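Local coordinates for protein putative amidohydrolase (Unidentified, PDB 3MKV) that probably acts as a zinc-dependent prolidase of the amidohydrolase superfamily, hydrolysing dipeptides that end in proline, at residues L3-P16 / N46-P59. Numbering follows the deposited sequence.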
loop_
_atom_site.group_PDB
_atom_site.type_symbol
_atom_site.label_atom_id
_atom_site.label_comp_id
_atom_site.label_asym_id
_atom_site.label_seq_id
_atom_site.Cartn_x
_atom_site.Cartn_y
_atom_site.Cartn_z
ATOM N N LEU A 3 -32.382 0.805 -48.630
ATOM C CA LEU A 3 -32.314 2.067 -49.423
ATOM C C LEU A 3 -33.156 3.190 -48.818
ATOM O O LEU A 3 -34.342 3.331 -49.131
ATOM C CB LEU A 3 -32.762 1.829 -50.867
ATOM C CG LEU A 3 -31.809 1.106 -51.820
ATOM C CD1 LEU A 3 -32.339 1.207 -53.249
ATOM C CD2 LEU A 3 -30.400 1.679 -51.715
ATOM N N THR A 4 -32.539 3.989 -47.953
ATOM C CA THR A 4 -33.169 5.209 -47.472
ATOM C C THR A 4 -32.474 6.384 -48.146
ATOM O O THR A 4 -31.418 6.834 -47.706
ATOM C CB THR A 4 -33.079 5.333 -45.954
ATOM O OG1 THR A 4 -33.870 6.445 -45.519
ATOM C CG2 THR A 4 -31.635 5.515 -45.524
ATOM N N THR A 5 -33.082 6.870 -49.223
ATOM C CA THR A 5 -32.398 7.731 -50.179
ATOM C C THR A 5 -32.840 9.192 -50.125
ATOM O O THR A 5 -33.957 9.499 -49.720
ATOM C CB THR A 5 -32.586 7.188 -51.612
ATOM O OG1 THR A 5 -32.052 5.859 -51.691
ATOM C CG2 THR A 5 -31.890 8.073 -52.625
ATOM N N PHE A 6 -31.942 10.089 -50.525
ATOM C CA PHE A 6 -32.236 11.516 -50.570
ATOM C C PHE A 6 -31.606 12.161 -51.801
ATOM O O PHE A 6 -30.488 11.813 -52.209
ATOM C CB PHE A 6 -31.741 12.227 -49.309
ATOM C CG PHE A 6 -32.460 11.820 -48.062
ATOM C CD1 PHE A 6 -33.482 12.601 -47.551
ATOM C CD2 PHE A 6 -32.113 10.654 -47.393
ATOM C CE1 PHE A 6 -34.148 12.229 -46.393
ATOM C CE2 PHE A 6 -32.778 10.273 -46.235
ATOM C CZ PHE A 6 -33.797 11.061 -45.735
ATOM N N LEU A 7 -32.335 13.100 -52.391
ATOM C CA LEU A 7 -31.830 13.826 -53.542
ATOM C C LEU A 7 -31.993 15.333 -53.360
ATOM O O LEU A 7 -33.105 15.870 -53.399
ATOM C CB LEU A 7 -32.505 13.347 -54.831
ATOM C CG LEU A 7 -31.876 13.914 -56.104
ATOM C CD1 LEU A 7 -32.142 13.012 -57.294
ATOM C CD2 LEU A 7 -32.397 15.315 -56.371
ATOM N N PHE A 8 -30.868 15.999 -53.134
ATOM C CA PHE A 8 -30.828 17.447 -53.060
ATOM C C PHE A 8 -30.870 18.014 -54.469
ATOM O O PHE A 8 -30.100 17.590 -55.336
ATOM C CB PHE A 8 -29.555 17.896 -52.354
ATOM C CG PHE A 8 -29.527 17.562 -50.890
ATOM C CD1 PHE A 8 -29.912 18.500 -49.946
ATOM C CD2 PHE A 8 -29.113 16.315 -50.457
ATOM C CE1 PHE A 8 -29.883 18.201 -48.600
ATOM C CE2 PHE A 8 -29.088 16.010 -49.115
ATOM C CZ PHE A 8 -29.474 16.952 -48.185
ATOM N N ARG A 9 -31.765 18.962 -54.704
ATOM C CA ARG A 9 -31.971 19.550 -56.020
ATOM C C ARG A 9 -32.237 21.064 -55.951
ATOM O O ARG A 9 -32.777 21.551 -54.981
ATOM C CB ARG A 9 -33.154 18.848 -56.695
ATOM C CG ARG A 9 -33.307 19.128 -58.180
ATOM C CD ARG A 9 -34.577 18.492 -58.743
ATOM N NE ARG A 9 -35.791 19.110 -58.212
ATOM C CZ ARG A 9 -36.223 20.322 -58.550
ATOM N NH1 ARG A 9 -37.343 20.803 -58.017
ATOM N NH2 ARG A 9 -35.535 21.053 -59.419
ATOM N N ASN A 10 -31.921 21.775 -57.018
ATOM C CA ASN A 10 -32.247 23.197 -57.119
ATOM C C ASN A 10 -31.523 24.132 -56.143
ATOM O O ASN A 10 -32.137 25.033 -55.553
ATOM C CB ASN A 10 -33.753 23.396 -56.980
ATOM C CG ASN A 10 -34.238 24.631 -57.703
ATOM O OD1 ASN A 10 -33.864 24.872 -58.854
ATOM N ND2 ASN A 10 -35.070 25.427 -57.034
ATOM N N GLY A 11 -30.215 23.939 -55.988
ATOM C CA GLY A 11 -29.431 24.802 -55.116
ATOM C C GLY A 11 -28.015 25.066 -55.596
ATOM O O GLY A 11 -27.555 24.489 -56.586
ATOM N N ALA A 12 -27.327 25.959 -54.894
ATOM C CA ALA A 12 -25.913 26.174 -55.118
ATOM C C ALA A 12 -25.156 25.127 -54.314
ATOM O O ALA A 12 -25.626 24.686 -53.269
ATOM C CB ALA A 12 -25.513 27.573 -54.684
ATOM N N LEU A 13 -23.996 24.722 -54.818
ATOM C CA LEU A 13 -23.154 23.745 -54.148
ATOM C C LEU A 13 -21.867 24.418 -53.750
ATOM O O LEU A 13 -21.226 25.057 -54.574
ATOM C CB LEU A 13 -22.830 22.580 -55.077
ATOM C CG LEU A 13 -21.901 21.520 -54.493
ATOM C CD1 LEU A 13 -22.424 21.054 -53.144
ATOM C CD2 LEU A 13 -21.756 20.355 -55.444
ATOM N N LEU A 14 -21.495 24.285 -52.483
ATOM C CA LEU A 14 -20.235 24.830 -52.001
ATOM C C LEU A 14 -19.186 23.729 -52.021
ATOM O O LEU A 14 -19.283 22.747 -51.280
ATOM C CB LEU A 14 -20.403 25.388 -50.594
ATOM C CG LEU A 14 -19.319 26.328 -50.072
ATOM C CD1 LEU A 14 -19.826 27.037 -48.823
ATOM C CD2 LEU A 14 -18.007 25.580 -49.797
ATOM N N ASP A 15 -18.217 23.884 -52.914
ATOM C CA ASP A 15 -17.105 22.965 -53.035
ATOM C C ASP A 15 -15.897 23.737 -52.544
ATOM O O ASP A 15 -15.394 24.631 -53.235
ATOM C CB ASP A 15 -16.918 22.527 -54.489
ATOM C CG ASP A 15 -15.862 21.437 -54.644
ATOM O OD1 ASP A 15 -14.808 21.532 -53.983
ATOM O OD2 ASP A 15 -16.083 20.489 -55.427
ATOM N N PRO A 16 -15.444 23.406 -51.328
ATOM C CA PRO A 16 -14.498 24.223 -50.562
ATOM C C PRO A 16 -13.190 24.541 -51.283
ATOM O O PRO A 16 -12.461 25.432 -50.847
ATOM C CB PRO A 16 -14.246 23.386 -49.303
ATOM C CG PRO A 16 -15.466 22.505 -49.190
ATOM C CD PRO A 16 -15.852 22.191 -50.598
ATOM N N ASN A 46 -36.448 5.803 -55.898
ATOM C CA ASN A 46 -36.885 5.751 -54.509
ATOM C C ASN A 46 -36.550 7.039 -53.762
ATOM O O ASN A 46 -37.064 7.296 -52.673
ATOM C CB ASN A 46 -36.246 4.555 -53.800
ATOM C CG ASN A 46 -37.113 4.007 -52.678
ATOM O OD1 ASN A 46 -38.343 4.062 -52.746
ATOM N ND2 ASN A 46 -36.473 3.466 -51.642
ATOM N N ALA A 47 -35.688 7.850 -54.365
ATOM C CA ALA A 47 -35.160 9.038 -53.709
ATOM C C ALA A 47 -36.234 9.923 -53.078
ATOM O O ALA A 47 -37.277 10.171 -53.673
ATOM C CB ALA A 47 -34.319 9.846 -54.689
ATOM N N HIS A 48 -35.966 10.390 -51.861
ATOM C CA HIS A 48 -36.758 11.440 -51.242
ATOM C C HIS A 48 -36.113 12.770 -51.621
ATOM O O HIS A 48 -34.995 13.071 -51.204
ATOM C CB HIS A 48 -36.789 11.267 -49.726
ATOM C CG HIS A 48 -37.344 12.449 -48.992
ATOM N ND1 HIS A 48 -38.456 12.366 -48.180
ATOM C CD2 HIS A 48 -36.940 13.741 -48.944
ATOM C CE1 HIS A 48 -38.712 13.556 -47.664
ATOM N NE2 HIS A 48 -37.807 14.408 -48.112
ATOM N N VAL A 49 -36.816 13.555 -52.429
ATOM C CA VAL A 49 -36.251 14.767 -53.012
ATOM C C VAL A 49 -36.292 15.962 -52.070
ATOM O O VAL A 49 -37.308 16.233 -51.432
ATOM C CB VAL A 49 -36.978 15.146 -54.326
ATOM C CG1 VAL A 49 -36.656 16.591 -54.739
ATOM C CG2 VAL A 49 -36.623 14.162 -55.432
ATOM N N ILE A 50 -35.181 16.689 -52.003
ATOM C CA ILE A 50 -35.118 17.893 -51.185
ATOM C C ILE A 50 -34.901 19.135 -52.047
ATOM O O ILE A 50 -33.858 19.304 -52.678
ATOM C CB ILE A 50 -34.035 17.768 -50.094
ATOM C CG1 ILE A 50 -34.383 16.600 -49.161
ATOM C CG2 ILE A 50 -33.899 19.076 -49.322
ATOM C CD1 ILE A 50 -33.281 16.188 -48.217
ATOM N N ASP A 51 -35.906 20.001 -52.079
ATOM C CA ASP A 51 -35.844 21.190 -52.908
ATOM C C ASP A 51 -35.326 22.363 -52.097
ATOM O O ASP A 51 -35.941 22.776 -51.116
ATOM C CB ASP A 51 -37.221 21.503 -53.495
ATOM C CG ASP A 51 -37.137 22.288 -54.792
ATOM O OD1 ASP A 51 -36.469 23.347 -54.810
ATOM O OD2 ASP A 51 -37.748 21.841 -55.790
ATOM N N VAL A 52 -34.195 22.907 -52.529
ATOM C CA VAL A 52 -33.472 23.894 -51.745
ATOM C C VAL A 52 -33.860 25.345 -52.046
ATOM O O VAL A 52 -33.306 26.267 -51.444
ATOM C CB VAL A 52 -31.942 23.710 -51.912
ATOM C CG1 VAL A 52 -31.182 24.666 -51.007
ATOM C CG2 VAL A 52 -31.552 22.270 -51.613
ATOM N N LYS A 53 -34.804 25.545 -52.964
ATOM C CA LYS A 53 -35.274 26.891 -53.306
ATOM C C LYS A 53 -34.117 27.860 -53.466
ATOM O O LYS A 53 -34.148 28.976 -52.935
ATOM C CB LYS A 53 -36.242 27.434 -52.250
ATOM C CG LYS A 53 -37.657 26.877 -52.332
ATOM C CD LYS A 53 -38.360 27.334 -53.611
ATOM C CE LYS A 53 -38.587 28.849 -53.641
ATOM N NZ LYS A 53 -39.813 29.265 -52.900
ATOM N N GLY A 54 -33.088 27.421 -54.186
ATOM C CA GLY A 54 -31.938 28.269 -54.482
ATOM C C GLY A 54 -31.099 28.643 -53.275
ATOM O O GLY A 54 -30.461 29.697 -53.260
ATOM N N LYS A 55 -31.095 27.787 -52.258
ATOM C CA LYS A 55 -30.244 27.994 -51.092
ATOM C C LYS A 55 -28.933 27.233 -51.257
ATOM O O LYS A 55 -28.732 26.527 -52.255
ATOM C CB LYS A 55 -30.964 27.573 -49.812
ATOM C CG LYS A 55 -31.697 28.708 -49.135
ATOM C CD LYS A 55 -32.860 28.218 -48.291
ATOM C CE LYS A 55 -33.988 27.720 -49.170
ATOM N NZ LYS A 55 -35.314 28.176 -48.664
ATOM N N THR A 56 -28.042 27.373 -50.279
ATOM C CA THR A 56 -26.705 26.795 -50.393
ATOM C C THR A 56 -26.572 25.430 -49.728
ATOM O O THR A 56 -26.937 25.234 -48.565
ATOM C CB THR A 56 -25.623 27.743 -49.847
ATOM O OG1 THR A 56 -25.786 29.045 -50.432
ATOM C CG2 THR A 56 -24.241 27.207 -50.179
ATOM N N ILE A 57 -26.057 24.480 -50.490
ATOM C CA ILE A 57 -25.765 23.169 -49.963
ATOM C C ILE A 57 -24.258 23.079 -49.759
ATOM O O ILE A 57 -23.484 23.174 -50.713
ATOM C CB ILE A 57 -26.262 22.066 -50.915
ATOM C CG1 ILE A 57 -27.762 22.236 -51.169
ATOM C CG2 ILE A 57 -25.976 20.678 -50.342
ATOM C CD1 ILE A 57 -28.326 21.285 -52.201
ATOM N N MET A 58 -23.845 22.921 -48.505
ATOM C CA MET A 58 -22.423 22.863 -48.166
ATOM C C MET A 58 -22.109 21.671 -47.256
ATOM O O MET A 58 -23.002 21.127 -46.598
ATOM C CB MET A 58 -21.972 24.173 -47.499
ATOM C CG MET A 58 -22.582 24.411 -46.127
ATOM S SD MET A 58 -21.796 25.751 -45.220
ATOM C CE MET A 58 -20.157 25.056 -45.050
ATOM N N PRO A 59 -20.827 21.282 -47.187
ATOM C CA PRO A 59 -20.449 20.141 -46.350
ATOM C C PRO A 59 -20.632 20.449 -44.864
ATOM O O PRO A 59 -20.622 21.616 -44.463
ATOM C CB PRO A 59 -18.964 19.944 -46.653
ATOM C CG PRO A 59 -18.657 20.836 -47.824
ATOM C CD PRO A 59 -19.670 21.916 -47.842
#
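Strands 5-9 and 48-51 pair in parallel, with 25° between their directions, F6 beside H48 and R9 beside D51; after a corner at N10 and G11 a second parallel ladder sets A12 and L13 beside T56 and I57. Segment 46-59 gains two residues between the ladders through a type I' turn from V52 to K55, where N10 O accepts G54 N at 2.9 Å. On one face of the first ladder, I50 CD1 reaches over the F8 ring in a CH-pi contact, 4.1 Å from its centroid, and also touches F6 CD1 at 3.7 Å. I57 carries its CG1 branch anti to the carbonyl carbon (chi1 -57°), and its tip CD1 meets F8 CB at 3.6 Å, joining the two ladders inside the bend. F6 CE1 lies over one face of the H48 imidazole, with the ring planes at 45°; H48 NE2 is hydrogen-bonded to E416 OE1. On the other face R9 NH1 meets D51 OD2 in a salt bridge; its 2.5 Å is shorter than usual and R9 is modelled in two conformers, so the details are doubtful. Further along, L14 CB packs beside M58 CB at 3.7 Å. Strand 25-30 flanks strand 5-9 on its other edge in the small beta domain, built from both chain ends, beside the amidohydrolase TIM barrel; strand 56-63 continues beside strands 380-383 and 102-107, and L14 and P16 rest on helix 348-362.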